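Local structure of B-type Cna protein (6FWY) at residues V27-H32 against G115-S120; T106-W111 against S120-S125; S164-E169 against H173-K178; L189-A194 against M199-A204. The protein is of unknown function but, as an LPXTG-anchored enterococcal surface protein with a thioester domain, probably serves covalent attachment of the cell to host targets. All blocks are in the same frame, centred on the assembly; numbering follows the deposited sequence.

Contact 1 (V27-H32 against G115-S120)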
loop_
_atom_site.group_PDB
_atom_site.type_symbol
_atom_site.label_atom_id
_atom_site.label_comp_id
_atom_site.label_asym_id
_atom_site.label_seq_id
_atom_site.Cartn_x
_atom_site.Cartn_y
_atom_site.Cartn_z
ATOM N N VAL A 27 15.476 -24.650 10.706
ATOM C CA VAL A 27 15.795 -24.661 9.290
ATOM C C VAL A 27 17.133 -25.354 9.056
ATOM O O VAL A 27 18.152 -24.976 9.679
ATOM C CB VAL A 27 15.873 -23.252 8.680
ATOM C CG1 VAL A 27 16.148 -23.314 7.186
ATOM C CG2 VAL A 27 14.593 -22.457 8.947
ATOM N N ASN A 28 17.114 -26.337 8.145
ATOM C CA ASN A 28 18.327 -26.886 7.568
ATOM C C ASN A 28 18.962 -25.848 6.654
ATOM O O ASN A 28 18.549 -25.636 5.523
ATOM C CB ASN A 28 18.054 -28.187 6.779
ATOM C CG ASN A 28 17.566 -29.316 7.670
ATOM O OD1 ASN A 28 18.002 -29.457 8.807
ATOM N ND2 ASN A 28 16.646 -30.108 7.154
ATOM N N MET A 29 19.950 -25.161 7.201
ATOM C CA MET A 29 20.708 -24.168 6.489
ATOM C C MET A 29 21.902 -24.867 5.893
ATOM O O MET A 29 22.311 -25.902 6.407
ATOM C CB MET A 29 21.158 -23.076 7.467
ATOM C CG MET A 29 20.014 -22.151 7.854
ATOM S SD MET A 29 19.195 -21.240 6.513
ATOM C CE MET A 29 20.143 -19.711 6.423
ATOM N N PRO A 30 22.532 -24.260 4.874
ATOM C CA PRO A 30 23.633 -24.969 4.197
ATOM C C PRO A 30 24.785 -25.547 5.023
ATOM O O PRO A 30 25.259 -26.622 4.698
ATOM C CB PRO A 30 24.204 -23.921 3.260
ATOM C CG PRO A 30 23.027 -23.043 2.937
ATOM C CD PRO A 30 22.237 -22.962 4.226
ATOM N N ASN A 31 25.233 -24.881 6.056
ATOM C CA ASN A 31 26.325 -25.426 6.875
ATOM C C ASN A 31 25.815 -25.938 8.253
ATOM O O ASN A 31 26.610 -26.296 9.118
ATOM C CB ASN A 31 27.424 -24.386 7.043
ATOM C CG ASN A 31 27.945 -23.875 5.724
ATOM O OD1 ASN A 31 28.108 -24.632 4.761
ATOM N ND2 ASN A 31 28.245 -22.551 5.680
ATOM N N HIS A 32 24.495 -25.869 8.449
ATOM C CA HIS A 32 23.899 -25.964 9.784
ATOM C C HIS A 32 22.517 -26.646 9.790
ATOM O O HIS A 32 21.464 -25.972 9.630
ATOM C CB HIS A 32 23.805 -24.550 10.368
ATOM C CG HIS A 32 23.759 -24.519 11.872
ATOM N ND1 HIS A 32 22.789 -25.151 12.622
ATOM C CD2 HIS A 32 24.527 -23.842 12.749
ATOM C CE1 HIS A 32 22.982 -24.886 13.901
ATOM N NE2 HIS A 32 24.050 -24.117 14.006
ATOM N N GLY A 115 14.020 -14.580 0.729
ATOM C CA GLY A 115 14.986 -15.509 0.147
ATOM C C GLY A 115 16.000 -16.087 1.132
ATOM O O GLY A 115 17.031 -16.590 0.714
ATOM N N ASN A 116 15.710 -16.028 2.427
ATOM C CA ASN A 116 16.651 -16.483 3.446
ATOM C C ASN A 116 16.838 -18.033 3.417
ATOM O O ASN A 116 17.912 -18.540 3.692
ATOM C CB ASN A 116 16.173 -16.084 4.824
ATOM C CG ASN A 116 16.134 -14.585 5.034
ATOM O OD1 ASN A 116 15.500 -14.179 5.964
ATOM N ND2 ASN A 116 16.598 -13.776 4.099
ATOM N N PHE A 117 15.735 -18.719 3.125
ATOM C CA PHE A 117 15.677 -20.133 2.899
ATOM C C PHE A 117 14.396 -20.496 2.137
ATOM O O PHE A 117 13.407 -19.729 2.103
ATOM C CB PHE A 117 15.748 -20.899 4.221
ATOM C CG PHE A 117 14.904 -20.311 5.314
ATOM C CD1 PHE A 117 13.558 -20.642 5.444
ATOM C CD2 PHE A 117 15.468 -19.413 6.230
ATOM C CE1 PHE A 117 12.795 -20.091 6.461
ATOM C CE2 PHE A 117 14.723 -18.889 7.264
ATOM C CZ PHE A 117 13.378 -19.230 7.371
ATOM N N LYS A 118 14.450 -21.674 1.520
ATOM C CA LYS A 118 13.312 -22.259 0.815
ATOM C C LYS A 118 12.412 -23.004 1.804
ATOM O O LYS A 118 12.849 -23.350 2.920
ATOM C CB LYS A 118 13.818 -23.230 -0.271
ATOM C CG LYS A 118 14.627 -22.537 -1.371
ATOM C CD LYS A 118 15.077 -23.539 -2.455
ATOM C CE LYS A 118 16.391 -24.150 -2.038
ATOM N NZ LYS A 118 16.848 -25.321 -2.853
ATOM N N VAL A 119 11.165 -23.255 1.385
ATOM C CA VAL A 119 10.192 -23.999 2.188
ATOM C C VAL A 119 10.679 -25.436 2.459
ATOM O O VAL A 119 10.469 -25.958 3.554
ATOM C CB VAL A 119 8.782 -23.977 1.530
ATOM C CG1 VAL A 119 7.815 -24.968 2.182
ATOM C CG2 VAL A 119 8.180 -22.558 1.561
ATOM N N SER A 120 11.358 -26.052 1.497
ATOM C CA SER A 120 11.894 -27.395 1.681
ATOM C C SER A 120 12.988 -27.492 2.757
ATOM O O SER A 120 13.289 -28.589 3.229
ATOM C CB SER A 120 12.435 -27.951 0.349
ATOM O OG SER A 120 13.439 -27.103 -0.180
HETATM O O HOH W 1 15.878 -29.737 4.249
#
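F117, V27 and M29 supply most of the 170 Å² buried here, and F117 is the piece the other two pack against. V27 comes in over one face of the phenyl ring with both of its methyls. CG2 sits almost exactly over the middle, 3.8 Å from the centroid of the F117 ring and only 10° off its normal, a clean CH-pi contact. CG1 drops onto the root of the same ring, with V27 CG1 3.8 Å from F117 CG. With CG1 opposite the backbone N (chi1 -177°), both methyls are turned to the aromatic face. M29 arrives differently. Its side chain bends at chi2 and chi3, crosses F117 at about a right angle and brings the sulfur to the CB end, M29 SD lying 4.2 Å from F117 CB. This is a Met-aromatic contact of the oblique kind, 5.3 Å from M29 SD to the F117 ring centroid. The terminal methyl runs on to the backbone, M29 CE reaching N116 O at 3.7 Å. A water bridges the far end of the interface: N28 ND2 donates to it at 3.0 Å, and it donates in turn to S120 O. The side-chain amide of N116 donates through ND2 to M53 O. Strand 26-29 is thus laid against the loop that leaves helix 99-113. F117 also packs on L108, W111 and V112 of that helix and on I122 of strand 122-123, the antiparallel neighbour of strand 26-29, while V27 and M29 rest on M37 of strand 32-44.

Contact 2 (T106-W111 against S120-S125)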
loop_
_atom_site.group_PDB
_atom_site.type_symbol
_atom_site.label_atom_id
_atom_site.label_comp_id
_atom_site.label_asym_id
_atom_site.label_seq_id
_atom_site.Cartn_x
_atom_site.Cartn_y
_atom_site.Cartn_z
ATOM N N THR A 106 3.786 -15.231 10.405
ATOM C CA THR A 106 3.945 -14.151 9.449
ATOM C C THR A 106 5.439 -13.855 9.220
ATOM O O THR A 106 5.855 -13.662 8.086
ATOM C CB THR A 106 3.149 -12.883 9.869
ATOM O OG1 THR A 106 1.830 -13.249 10.285
ATOM C CG2 THR A 106 3.027 -11.930 8.732
ATOM N N GLN A 107 6.232 -13.836 10.283
ATOM C CA GLN A 107 7.686 -13.633 10.165
ATOM C C GLN A 107 8.344 -14.755 9.336
ATOM O O GLN A 107 9.306 -14.517 8.608
ATOM C CB GLN A 107 8.328 -13.524 11.562
ATOM C CG GLN A 107 9.856 -13.431 11.606
ATOM C CD GLN A 107 10.388 -12.243 10.824
ATOM O OE1 GLN A 107 10.282 -11.111 11.263
ATOM N NE2 GLN A 107 10.959 -12.505 9.658
ATOM N N LEU A 108 7.814 -15.969 9.459
ATOM C CA LEU A 108 8.317 -17.097 8.681
ATOM C C LEU A 108 8.093 -16.845 7.179
ATOM O O LEU A 108 9.003 -16.998 6.384
ATOM C CB LEU A 108 7.648 -18.385 9.169
ATOM C CG LEU A 108 8.170 -19.736 8.694
ATOM C CD1 LEU A 108 9.681 -19.911 8.901
ATOM C CD2 LEU A 108 7.376 -20.778 9.471
ATOM N N VAL A 109 6.894 -16.387 6.817
ATOM C CA VAL A 109 6.595 -15.921 5.451
ATOM C C VAL A 109 7.581 -14.827 5.005
ATOM O O VAL A 109 8.160 -14.917 3.921
ATOM C CB VAL A 109 5.142 -15.403 5.311
ATOM C CG1 VAL A 109 4.901 -14.750 3.947
ATOM C CG2 VAL A 109 4.179 -16.548 5.522
ATOM N N SER A 110 7.779 -13.821 5.836
ATOM C CA SER A 110 8.748 -12.770 5.522
ATOM C C SER A 110 10.155 -13.316 5.184
ATOM O O SER A 110 10.764 -12.906 4.201
ATOM C CB SER A 110 8.846 -11.763 6.673
ATOM O OG SER A 110 9.687 -10.683 6.328
ATOM N N TRP A 111 10.649 -14.235 6.007
ATOM C CA TRP A 111 11.977 -14.817 5.803
ATOM C C TRP A 111 12.075 -15.563 4.465
ATOM O O TRP A 111 13.053 -15.425 3.752
ATOM C CB TRP A 111 12.360 -15.751 6.955
ATOM C CG TRP A 111 12.850 -15.075 8.227
ATOM C CD1 TRP A 111 13.600 -13.924 8.325
ATOM C CD2 TRP A 111 12.670 -15.540 9.564
ATOM N NE1 TRP A 111 13.894 -13.667 9.625
ATOM C CE2 TRP A 111 13.331 -14.628 10.414
ATOM C CE3 TRP A 111 12.005 -16.627 10.129
ATOM C CZ2 TRP A 111 13.339 -14.769 11.806
ATOM C CZ3 TRP A 111 12.035 -16.786 11.506
ATOM C CH2 TRP A 111 12.683 -15.866 12.328
ATOM N N SER A 120 11.358 -26.052 1.497
ATOM C CA SER A 120 11.894 -27.395 1.681
ATOM C C SER A 120 12.988 -27.492 2.757
ATOM O O SER A 120 13.289 -28.589 3.229
ATOM C CB SER A 120 12.435 -27.951 0.349
ATOM O OG SER A 120 13.439 -27.103 -0.180
ATOM N N GLN A 121 13.612 -26.359 3.109
ATOM C CA GLN A 121 14.565 -26.327 4.228
ATOM C C GLN A 121 13.908 -26.249 5.625
ATOM O O GLN A 121 14.568 -26.502 6.626
ATOM C CB GLN A 121 15.550 -25.175 4.066
ATOM C CG GLN A 121 16.446 -25.240 2.837
ATOM C CD GLN A 121 17.160 -23.909 2.606
ATOM O OE1 GLN A 121 16.824 -23.189 1.671
ATOM N NE2 GLN A 121 18.113 -23.562 3.487
ATOM N N ILE A 122 12.626 -25.911 5.704
ATOM C CA ILE A 122 11.970 -25.766 7.005
ATOM C C ILE A 122 11.779 -27.119 7.685
ATOM O O ILE A 122 11.203 -28.004 7.100
ATOM C CB ILE A 122 10.626 -25.011 6.898
ATOM C CG1 ILE A 122 10.852 -23.591 6.358
ATOM C CG2 ILE A 122 9.969 -24.911 8.277
ATOM C CD1 ILE A 122 9.588 -22.841 5.976
ATOM N N VAL A 123 12.275 -27.242 8.913
ATOM C CA VAL A 123 12.032 -28.393 9.796
ATOM C C VAL A 123 10.856 -28.069 10.731
ATOM O O VAL A 123 10.953 -27.172 11.576
ATOM C CB VAL A 123 13.312 -28.780 10.610
ATOM C CG1 VAL A 123 13.057 -29.954 11.543
ATOM C CG2 VAL A 123 14.445 -29.131 9.665
ATOM N N TRP A 124 9.762 -28.809 10.595
ATOM C CA TRP A 124 8.497 -28.486 11.269
ATOM C C TRP A 124 8.433 -29.093 12.654
ATOM O O TRP A 124 7.547 -29.890 12.959
ATOM C CB TRP A 124 7.307 -28.914 10.409
ATOM C CG TRP A 124 7.257 -28.144 9.137
ATOM C CD1 TRP A 124 7.683 -28.564 7.903
ATOM C CD2 TRP A 124 6.816 -26.785 8.973
ATOM N NE1 TRP A 124 7.504 -27.559 6.985
ATOM C CE2 TRP A 124 6.984 -26.456 7.610
ATOM C CE3 TRP A 124 6.288 -25.823 9.847
ATOM C CZ2 TRP A 124 6.636 -25.213 7.094
ATOM C CZ3 TRP A 124 5.952 -24.575 9.341
ATOM C CH2 TRP A 124 6.125 -24.276 7.970
ATOM N N SER A 125 9.385 -28.702 13.492
ATOM C CA SER A 125 9.467 -29.167 14.877
ATOM C C SER A 125 10.535 -28.355 15.590
ATOM O O SER A 125 11.465 -27.840 14.962
ATOM C CB SER A 125 9.804 -30.675 14.964
ATOM O OG SER A 125 11.106 -30.927 14.464
#
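L108 points from its helix toward I122 and W124, and its two methyls divide the work. CD1 takes the isoleucine: L108 CD1 and I122 CD1 are 4.1 Å apart, the two side chains meeting at a slant. CD2 takes the tryptophan, approaching the six-membered part of the indole with L108 CD2 4.0 Å from W124 CH2 and 4.1 Å from W124 CZ3; this approach is oblique to the ring. The fork is aimed by a leucine whose CG lies opposite its backbone N (chi1 -169°), which carries both branches out from the helix surface. On the far side the two partners also pack on each other. I122 CG2 sits over the centre of the W124 ring, 3.4 Å above its plane, so the isoleucine uses one branch to hold the indole and the tip of the other to meet the helix. W124 itself is the centre of an inverse gamma turn just after strand 122-123, and K138 makes a cation-pi contact with its ring. F141 of helix 131-150 adds to the packing on L108. The neighbouring helix residue Q107 bonds through OE1 to C52 N; C52 and Q107 are consistent with the Cys-Gln pair that thioester domains join, although the side-chain amide of Q107 is modelled intact. The contact between L108, I122 and W124 is purely apolar, about 100 Å² of methyl and ring surface, so it rests on dispersion and the exclusion of water and sets no bond direction between helix and strand.

Contact 3 (S164-E169 against H173-K178)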
loop_
_atom_site.group_PDB
_atom_site.type_symbol
_atom_site.label_atom_id
_atom_site.label_comp_id
_atom_site.label_asym_id
_atom_site.label_seq_id
_atom_site.Cartn_x
_atom_site.Cartn_y
_atom_site.Cartn_z
ATOM N N SER A 164 -20.489 12.025 -17.333
ATOM C CA SER A 164 -21.795 11.431 -17.019
ATOM C C SER A 164 -22.926 12.035 -17.840
ATOM O O SER A 164 -23.803 11.304 -18.306
ATOM C CB SER A 164 -22.091 11.557 -15.521
ATOM O OG SER A 164 -21.947 12.901 -15.094
ATOM N N LYS A 165 -22.924 13.354 -18.009
ATOM C CA LYS A 165 -23.969 14.041 -18.777
ATOM C C LYS A 165 -23.533 15.419 -19.238
ATOM O O LYS A 165 -22.579 15.985 -18.711
ATOM C CB LYS A 165 -25.254 14.166 -17.955
ATOM C CG LYS A 165 -25.088 14.983 -16.683
ATOM C CD LYS A 165 -26.330 14.954 -15.797
ATOM C CE LYS A 165 -25.967 15.463 -14.406
ATOM N NZ LYS A 165 -27.102 15.466 -13.452
ATOM N N THR A 166 -24.241 15.945 -20.232
ATOM C CA THR A 166 -24.030 17.275 -20.780
ATOM C C THR A 166 -25.392 17.930 -20.929
ATOM O O THR A 166 -26.372 17.244 -21.200
ATOM C CB THR A 166 -23.347 17.230 -22.170
ATOM O OG1 THR A 166 -24.220 16.597 -23.120
ATOM C CG2 THR A 166 -22.030 16.440 -22.121
ATOM N N ALA A 167 -25.455 19.248 -20.768
ATOM C CA ALA A 167 -26.692 19.987 -20.989
ATOM C C ALA A 167 -26.425 21.482 -21.137
ATOM O O ALA A 167 -25.465 22.019 -20.567
ATOM C CB ALA A 167 -27.683 19.766 -19.846
ATOM N N ASP A 168 -27.294 22.149 -21.894
ATOM C CA ASP A 168 -27.335 23.594 -21.900
ATOM C C ASP A 168 -28.234 24.033 -20.736
ATOM O O ASP A 168 -29.327 23.505 -20.566
ATOM C CB ASP A 168 -27.822 24.110 -23.265
ATOM C CG ASP A 168 -26.763 23.948 -24.362
ATOM O OD1 ASP A 168 -25.593 23.620 -24.066
ATOM O OD2 ASP A 168 -27.117 24.138 -25.543
ATOM N N GLU A 169 -27.731 24.968 -19.930
ATOM C CA GLU A 169 -28.401 25.463 -18.727
ATOM C C GLU A 169 -28.067 26.938 -18.590
ATOM O O GLU A 169 -26.900 27.301 -18.489
ATOM C CB GLU A 169 -27.924 24.704 -17.473
ATOM C CG GLU A 169 -28.419 23.267 -17.388
ATOM C CD GLU A 169 -27.799 22.448 -16.255
ATOM O OE1 GLU A 169 -28.248 21.281 -16.104
ATOM O OE2 GLU A 169 -26.908 22.911 -15.491
ATOM N N HIS A 173 -23.053 26.091 -21.732
ATOM C CA HIS A 173 -22.935 24.675 -22.039
ATOM C C HIS A 173 -22.328 24.044 -20.794
ATOM O O HIS A 173 -21.309 24.531 -20.314
ATOM C CB HIS A 173 -21.987 24.407 -23.221
ATOM C CG HIS A 173 -22.375 25.076 -24.505
ATOM N ND1 HIS A 173 -23.511 24.738 -25.210
ATOM C CD2 HIS A 173 -21.743 26.029 -25.236
ATOM C CE1 HIS A 173 -23.572 25.466 -26.311
ATOM N NE2 HIS A 173 -22.509 26.253 -26.352
ATOM N N THR A 174 -22.946 22.980 -20.271
ATOM C CA THR A 174 -22.475 22.311 -19.043
ATOM C C THR A 174 -22.003 20.868 -19.329
ATOM O O THR A 174 -22.587 20.164 -20.152
ATOM C CB THR A 174 -23.530 22.305 -17.904
ATOM O OG1 THR A 174 -24.515 21.308 -18.141
ATOM C CG2 THR A 174 -24.205 23.666 -17.762
ATOM N N PHE A 175 -20.943 20.452 -18.643
ATOM C CA PHE A 175 -20.379 19.111 -18.778
ATOM C C PHE A 175 -20.107 18.566 -17.378
ATOM O O PHE A 175 -19.258 19.088 -16.656
ATOM C CB PHE A 175 -19.077 19.152 -19.590
ATOM C CG PHE A 175 -19.234 19.767 -20.947
ATOM C CD1 PHE A 175 -19.612 18.987 -22.037
ATOM C CD2 PHE A 175 -19.038 21.132 -21.128
ATOM C CE1 PHE A 175 -19.777 19.560 -23.290
ATOM C CE2 PHE A 175 -19.196 21.718 -22.373
ATOM C CZ PHE A 175 -19.567 20.946 -23.461
ATOM N N THR A 176 -20.843 17.536 -16.983
ATOM C CA THR A 176 -20.683 16.920 -15.667
ATOM C C THR A 176 -19.827 15.658 -15.774
ATOM O O THR A 176 -19.952 14.899 -16.722
ATOM C CB THR A 176 -22.051 16.637 -15.019
ATOM O OG1 THR A 176 -22.784 17.864 -14.965
ATOM C CG2 THR A 176 -21.905 16.067 -13.598
ATOM N N TYR A 177 -18.953 15.460 -14.789
ATOM C CA TYR A 177 -18.028 14.322 -14.717
ATOM C C TYR A 177 -18.093 13.680 -13.330
ATOM O O TYR A 177 -18.286 14.376 -12.350
ATOM C CB TYR A 177 -16.592 14.781 -14.995
ATOM C CG TYR A 177 -16.396 15.390 -16.353
ATOM C CD1 TYR A 177 -16.673 16.748 -16.565
ATOM C CD2 TYR A 177 -15.948 14.629 -17.434
ATOM C CE1 TYR A 177 -16.499 17.327 -17.807
ATOM C CE2 TYR A 177 -15.777 15.198 -18.693
ATOM C CZ TYR A 177 -16.057 16.551 -18.875
ATOM O OH TYR A 177 -15.897 17.150 -20.104
ATOM N N LYS A 178 -17.979 12.358 -13.262
ATOM C CA LYS A 178 -17.839 11.615 -11.993
ATOM C C LYS A 178 -16.378 11.256 -11.709
ATOM O O LYS A 178 -15.699 10.743 -12.588
ATOM C CB LYS A 178 -18.679 10.331 -12.021
ATOM C CG LYS A 178 -20.154 10.642 -11.860
ATOM C CD LYS A 178 -21.077 9.495 -12.160
ATOM C CE LYS A 178 -22.487 10.026 -12.001
ATOM N NZ LYS A 178 -23.538 9.091 -12.504
HETATM O O HOH W 2 -23.587 21.122 -23.173
#
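T174 is the side chain to follow, because each of its atoms meets the opposing strand around A167. CB lies close beside the peptide, with T174 CB 3.3 Å from A167 O. The hydroxyl, placed between the backbone N and the carbonyl carbon (chi1 78°), turns back to the same oxygen and donates to it, T174 OG1 to A167 O measuring 2.7 Å. The methyl CG2 of T174, opposite the carbonyl carbon, lies 3.5 Å from A167 O, with the carboxylate of E169 just beyond it. A167 O therefore accepts two bonds, since T174 N also donates to it at 2.7 Å, the two donors coming from opposite faces of its plane. On the other side of the sheet, D168 and H173 lie alongside each other and point the same way. H173 ND1 donates to D168 OD1 at 2.6 Å, meeting the oxygen from above the carboxylate plane; carboxylate and imidazole are turned 53° apart. Such a neighbour would tend to favour a protonated histidine, and the ring also packs on W277. Next along that face, T166 CG2 touches F175 CD1 at 3.5 Å. Nearer the start of strand 159-169, K165 lies beside T176, whose hydroxyl bonds to T221. There S164 N donates to T176 O at 3.0 Å, while T176 N donates to K165 O. S164 and K165 thus both face T176, a classic beta bulge. Together these are the features of an antiparallel beta hairpin, strands 159-169 and 172-181, its first strand forming an edge of a five-stranded antiparallel sheet.

Contact 4 (L189-A194 against M199-A204)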
loop_
_atom_site.group_PDB
_atom_site.type_symbol
_atom_site.label_atom_id
_atom_site.label_comp_id
_atom_site.label_asym_id
_atom_site.label_seq_id
_atom_site.Cartn_x
_atom_site.Cartn_y
_atom_site.Cartn_z
ATOM N N LEU A 189 -7.228 19.491 -11.469
ATOM C CA LEU A 189 -7.448 19.518 -12.911
ATOM C C LEU A 189 -6.348 20.293 -13.624
ATOM O O LEU A 189 -5.956 21.358 -13.163
ATOM C CB LEU A 189 -8.822 20.128 -13.214
ATOM C CG LEU A 189 -10.017 19.459 -12.528
ATOM C CD1 LEU A 189 -11.301 20.070 -13.043
ATOM C CD2 LEU A 189 -10.034 17.939 -12.792
ATOM N N THR A 190 -5.844 19.742 -14.725
ATOM C CA THR A 190 -4.911 20.431 -15.611
ATOM C C THR A 190 -5.541 20.485 -16.988
ATOM O O THR A 190 -5.919 19.457 -17.555
ATOM C CB THR A 190 -3.550 19.706 -15.707
ATOM O OG1 THR A 190 -2.891 19.786 -14.445
ATOM C CG2 THR A 190 -2.619 20.357 -16.732
ATOM N N PHE A 191 -5.648 21.693 -17.533
ATOM C CA PHE A 191 -6.193 21.891 -18.875
ATOM C C PHE A 191 -5.074 21.830 -19.893
ATOM O O PHE A 191 -4.068 22.522 -19.763
ATOM C CB PHE A 191 -7.004 23.175 -18.932
ATOM C CG PHE A 191 -8.268 23.080 -18.128
ATOM C CD1 PHE A 191 -9.422 22.547 -18.665
ATOM C CD2 PHE A 191 -8.265 23.457 -16.800
ATOM C CE1 PHE A 191 -10.568 22.407 -17.899
ATOM C CE2 PHE A 191 -9.410 23.328 -16.006
ATOM C CZ PHE A 191 -10.562 22.791 -16.557
ATOM N N THR A 192 -5.247 20.957 -20.879
ATOM C CA THR A 192 -4.212 20.655 -21.867
ATOM C C THR A 192 -4.431 21.365 -23.194
ATOM O O THR A 192 -3.627 21.218 -24.101
ATOM C CB THR A 192 -4.120 19.137 -22.087
ATOM O OG1 THR A 192 -5.430 18.623 -22.352
ATOM C CG2 THR A 192 -3.573 18.462 -20.835
ATOM N N SER A 193 -5.509 22.144 -23.291
ATOM C CA SER A 193 -5.749 23.069 -24.395
ATOM C C SER A 193 -6.156 24.420 -23.822
ATOM O O SER A 193 -6.258 24.591 -22.606
ATOM C CB SER A 193 -6.863 22.548 -25.296
ATOM O OG SER A 193 -8.113 22.534 -24.626
ATOM N N ALA A 194 -6.383 25.375 -24.719
ATOM C CA ALA A 194 -6.892 26.695 -24.377
ATOM C C ALA A 194 -8.225 26.622 -23.638
ATOM O O ALA A 194 -9.120 25.891 -24.043
ATOM C CB ALA A 194 -7.030 27.537 -25.640
ATOM N N MET A 199 -15.016 30.469 -18.514
ATOM C CA MET A 199 -15.228 29.082 -18.103
ATOM C C MET A 199 -15.276 29.005 -16.576
ATOM O O MET A 199 -14.485 29.629 -15.904
ATOM C CB MET A 199 -14.115 28.192 -18.649
ATOM C CG MET A 199 -14.353 26.688 -18.509
ATOM S SD MET A 199 -12.795 25.796 -18.640
ATOM C CE MET A 199 -12.420 25.675 -16.892
ATOM N N LYS A 200 -16.224 28.252 -16.052
ATOM C CA LYS A 200 -16.332 28.008 -14.611
ATOM C C LYS A 200 -16.434 26.513 -14.314
ATOM O O LYS A 200 -16.844 25.735 -15.155
ATOM C CB LYS A 200 -17.557 28.730 -14.042
ATOM C CG LYS A 200 -17.415 30.246 -14.064
ATOM C CD LYS A 200 -18.649 30.923 -13.499
ATOM C CE LYS A 200 -18.658 32.403 -13.871
ATOM N NZ LYS A 200 -17.510 33.126 -13.228
ATOM N N ILE A 201 -16.058 26.161 -13.091
ATOM C CA ILE A 201 -16.142 24.796 -12.569
ATOM C C ILE A 201 -16.979 24.812 -11.282
ATOM O O ILE A 201 -16.804 25.691 -10.436
ATOM C CB ILE A 201 -14.750 24.200 -12.269
ATOM C CG1 ILE A 201 -13.758 24.541 -13.402
ATOM C CG2 ILE A 201 -14.876 22.701 -12.036
ATOM C CD1 ILE A 201 -12.372 23.969 -13.265
ATOM N N TYR A 202 -17.891 23.853 -11.143
ATOM C CA TYR A 202 -18.733 23.705 -9.949
ATOM C C TYR A 202 -18.626 22.315 -9.333
ATOM O O TYR A 202 -18.493 21.327 -10.057
ATOM C CB TYR A 202 -20.205 24.040 -10.277
ATOM C CG TYR A 202 -20.412 25.493 -10.654
ATOM C CD1 TYR A 202 -20.171 25.922 -11.938
ATOM C CD2 TYR A 202 -20.816 26.434 -9.715
ATOM C CE1 TYR A 202 -20.318 27.257 -12.302
ATOM C CE2 TYR A 202 -21.002 27.781 -10.071
ATOM C CZ TYR A 202 -20.715 28.183 -11.368
ATOM O OH TYR A 202 -20.878 29.476 -11.775
ATOM N N ASP A 203 -18.657 22.232 -7.998
ATOM C CA ASP A 203 -18.686 20.944 -7.279
ATOM C C ASP A 203 -20.084 20.324 -7.349
ATOM O O ASP A 203 -20.992 20.895 -7.957
ATOM C CB ASP A 203 -18.145 21.069 -5.833
ATOM C CG ASP A 203 -19.042 21.915 -4.899
ATOM O OD1 ASP A 203 -20.250 22.115 -5.157
ATOM O OD2 ASP A 203 -18.521 22.373 -3.868
ATOM N N ALA A 204 -20.251 19.162 -6.722
ATOM C CA ALA A 204 -21.517 18.413 -6.744
ATOM C C ALA A 204 -22.677 19.122 -6.068
ATOM O O ALA A 204 -23.823 18.804 -6.359
ATOM C CB ALA A 204 -21.319 17.043 -6.088
#
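M199 turns CG opposite its backbone N (chi1 -169°) and then bends at chi3 (95°), which swings its terminal methyl up to F191; I201, with CG1 beside its own N, extends CD1 into the same space. From the other segment F191 and L189 point back at them. The tightest meeting is at the far corner of the phenyl ring, where M199 CE lies 3.4 Å from F191 CZ. The sulfur follows behind, 4.6 Å from M199 SD to the F191 ring centroid, which makes this a Met-aromatic contact; neither the methyl nor the sulfur is squarely over the face, and both are oblique to the ring. I201 comes at the edge instead. Its CD1 sits near the plane of the ring, 3.9 Å from F191 CZ, so the same ring carbon is touched by two side chains from different directions. That methyl has a second partner in L189, the two reaching toward each other tip to tip with L189 CD1 and I201 CD1 4.0 Å apart. Four apolar side chains thus close the gap between two backbones whose nearest CA atoms, those of L189 and I201, are 10.2 Å apart. Strand 185-191 belongs to the large antiparallel sheet, bonded to strand 231-250, whereas strand 200-203 lies in the five-stranded sheet between strands 218-225 and 208-209. The contact therefore packs one sheet on the other. L233 of strand 231-250 touches both F191 and M199; F220 and I222 of strand 218-225 reach L189 and M199 respectively, and I209 flanks I201.

The four contacts fall into two pairs on opposite sides of the chain's centre. Contacts 1 and 2 have centres about 9 Å apart and share S120; their segments alternate along the chain, and strands 26-29 and 122-123 are neighbours in one sheet, and N28 bonds to Q121 just before the second of them. Contacts 3 and 4 come later in the sequence, one after the other, with centres about 12 Å apart and strand 172-181 leading on to strand 185-191. Between the pairs the centres lie about 54 to 62 Å apart. Contact 4 still reaches the large sheet that contacts 1 and 2 touch, so continuous strand pairing links the helix-containing part to the far all-beta part.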